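PDB 7C7D: alpha-1,3-glucanase from Streptomyces thermodiastaticus, which hydrolyses alpha-1,3-glucan, as a thermostable glycoside hydrolase of family GH87. Local coordinates for residues Asn369-Gln374 and Asn396-Pro401. Sequence-based numbering, arbitrary orientation.
Sequences NFLRNQ and NTITQP
The amide planes of N369 and N396 lie 7° apart, nearly coplanar, one coil above the other in a right-handed parallel beta-helix of the pectate lyase type. N369 ND2 gives N396 OD1 a bond (3.0 Å), tilted from both planes. The F370 ring sits obliquely over the next strand: its CD1 meets T397 CG2 at 3.8 Å, and CZ reaches the methyl of T399. R372 CZ lies in plane at the ring's edge, while F370 CZ rests against one face of the guanidinium, offset toward its rim.

The Asn pair is one step of an asparagine stack along successive coils. With CG anti to the carbonyl carbon (chi1 -58°), N396 brings OD1 up to the backbone N of N369 as well, so one oxygen takes two N-H groups. N369 OD1 repeats this bond to N345 N on the coil before, and N420 OD1 receives N396 N on the coil after. Replacing N396 by an alanine removes OD1, and the backbone N of N369 is likely to lose its acceptor, while N369 ND2 would keep V342 O.

Strands 370-372 and 397-399 run parallel, 4.8 Å apart, bonded by T397 N to N369 O, L371 N to T397 O, T399 N to L371 O and, longer, N373 N to T399 O. L371 and I398 lie side by side on the inward face, CD1 to CG1 4.0 Å, both against L379 of the strand across the core. On the F370 face, R372 CB packs on T399 CG2, and R372 NH1 goes on to N164 OD1 and a salt bridge with D194. Q374 also bonds T350, and at the turn one water donates to both T399 O and Q374 OE1 and accepts from Q374 N, at 3.1 Å.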
# COMPACT_ATOMS: atom_id res chain seq x y z
N ASN A 369 9.19 -1.51 2.04
CA ASN A 369 8.40 -2.02 0.93
C ASN A 369 7.74 -0.87 0.19
O ASN A 369 7.50 0.20 0.74
CB ASN A 369 7.32 -2.98 1.44
CG ASN A 369 7.90 -4.14 2.21
OD1 ASN A 369 8.49 -5.05 1.63
ND2 ASN A 369 7.75 -4.11 3.53
N PHE A 370 7.43 -1.13 -1.08
CA PHE A 370 6.69 -0.20 -1.92
C PHE A 370 5.36 -0.84 -2.28
O PHE A 370 5.33 -1.97 -2.78
CB PHE A 370 7.46 0.12 -3.20
CG PHE A 370 6.74 1.05 -4.11
CD1 PHE A 370 6.62 2.39 -3.79
CD2 PHE A 370 6.13 0.59 -5.28
CE1 PHE A 370 5.93 3.26 -4.61
CE2 PHE A 370 5.44 1.47 -6.10
CZ PHE A 370 5.34 2.80 -5.77
N LEU A 371 4.26 -0.12 -2.03
CA LEU A 371 2.91 -0.61 -2.27
C LEU A 371 2.16 0.42 -3.11
O LEU A 371 2.02 1.58 -2.70
CB LEU A 371 2.18 -0.85 -0.95
CG LEU A 371 2.78 -1.97 -0.08
CD1 LEU A 371 3.63 -1.42 1.08
CD2 LEU A 371 1.68 -2.88 0.43
N ARG A 372 1.67 -0.01 -4.29
CA ARG A 372 0.88 0.84 -5.16
C ARG A 372 -0.36 0.08 -5.60
O ARG A 372 -0.28 -1.09 -5.97
CB ARG A 372 1.68 1.25 -6.40
CG ARG A 372 0.88 2.03 -7.44
CD ARG A 372 1.70 2.33 -8.69
NE ARG A 372 2.67 3.41 -8.49
CZ ARG A 372 3.86 3.44 -9.06
NH1 ARG A 372 4.25 2.45 -9.85
NH2 ARG A 372 4.69 4.46 -8.84
N ASN A 373 -1.51 0.76 -5.58
CA ASN A 373 -2.74 0.23 -6.20
C ASN A 373 -3.26 -1.02 -5.49
O ASN A 373 -3.55 -2.04 -6.13
CB ASN A 373 -2.58 0.01 -7.71
CG ASN A 373 -3.90 -0.23 -8.43
OD1 ASN A 373 -4.96 0.25 -8.00
ND2 ASN A 373 -3.84 -0.94 -9.54
N GLN A 374 -3.37 -0.94 -4.17
CA GLN A 374 -4.10 -1.93 -3.39
C GLN A 374 -5.59 -1.61 -3.46
O GLN A 374 -5.98 -0.47 -3.68
CB GLN A 374 -3.62 -1.92 -1.94
CG GLN A 374 -2.34 -2.70 -1.69
CD GLN A 374 -1.23 -2.32 -2.65
OE1 GLN A 374 -0.64 -1.23 -2.55
NE2 GLN A 374 -0.91 -3.21 -3.59
N ASN A 396 7.95 2.29 4.94
CA ASN A 396 7.32 1.85 3.71
C ASN A 396 6.83 3.05 2.93
O ASN A 396 6.60 4.13 3.49
CB ASN A 396 6.15 0.91 4.01
CG ASN A 396 6.56 -0.29 4.81
OD1 ASN A 396 7.16 -1.23 4.27
ND2 ASN A 396 6.27 -0.28 6.10
N THR A 397 6.68 2.87 1.62
CA THR A 397 6.10 3.87 0.74
C THR A 397 4.83 3.29 0.15
O THR A 397 4.86 2.21 -0.46
CB THR A 397 7.08 4.29 -0.35
OG1 THR A 397 8.19 4.94 0.27
CG2 THR A 397 6.43 5.26 -1.34
N ILE A 398 3.72 4.01 0.33
CA ILE A 398 2.39 3.55 -0.05
C ILE A 398 1.75 4.63 -0.90
O ILE A 398 1.78 5.81 -0.54
CB ILE A 398 1.53 3.29 1.21
CG1 ILE A 398 2.08 2.10 2.00
CG2 ILE A 398 0.06 3.14 0.86
CD1 ILE A 398 1.63 2.06 3.44
N THR A 399 1.15 4.22 -2.02
CA THR A 399 0.46 5.16 -2.88
C THR A 399 -0.83 4.55 -3.41
O THR A 399 -0.87 3.38 -3.82
CB THR A 399 1.35 5.64 -4.03
OG1 THR A 399 0.55 6.33 -5.00
CG2 THR A 399 2.09 4.50 -4.72
N GLN A 400 -1.88 5.34 -3.38
CA GLN A 400 -3.12 5.03 -4.08
C GLN A 400 -3.79 3.70 -3.69
O GLN A 400 -4.14 2.90 -4.57
CB GLN A 400 -2.93 5.15 -5.60
CG GLN A 400 -3.04 6.59 -6.09
CD GLN A 400 -4.45 7.16 -5.96
OE1 GLN A 400 -5.39 6.45 -5.58
NE2 GLN A 400 -4.61 8.44 -6.29
N PRO A 401 -4.06 3.46 -2.41
CA PRO A 401 -5.04 2.41 -2.09
C PRO A 401 -6.40 2.89 -2.60
O PRO A 401 -6.76 4.06 -2.44
CB PRO A 401 -5.00 2.34 -0.56
CG PRO A 401 -4.60 3.74 -0.14
CD PRO A 401 -3.67 4.25 -1.22
O HOH W 1 0.82 5.51 -7.69
O HOH W 2 -2.03 1.11 -2.25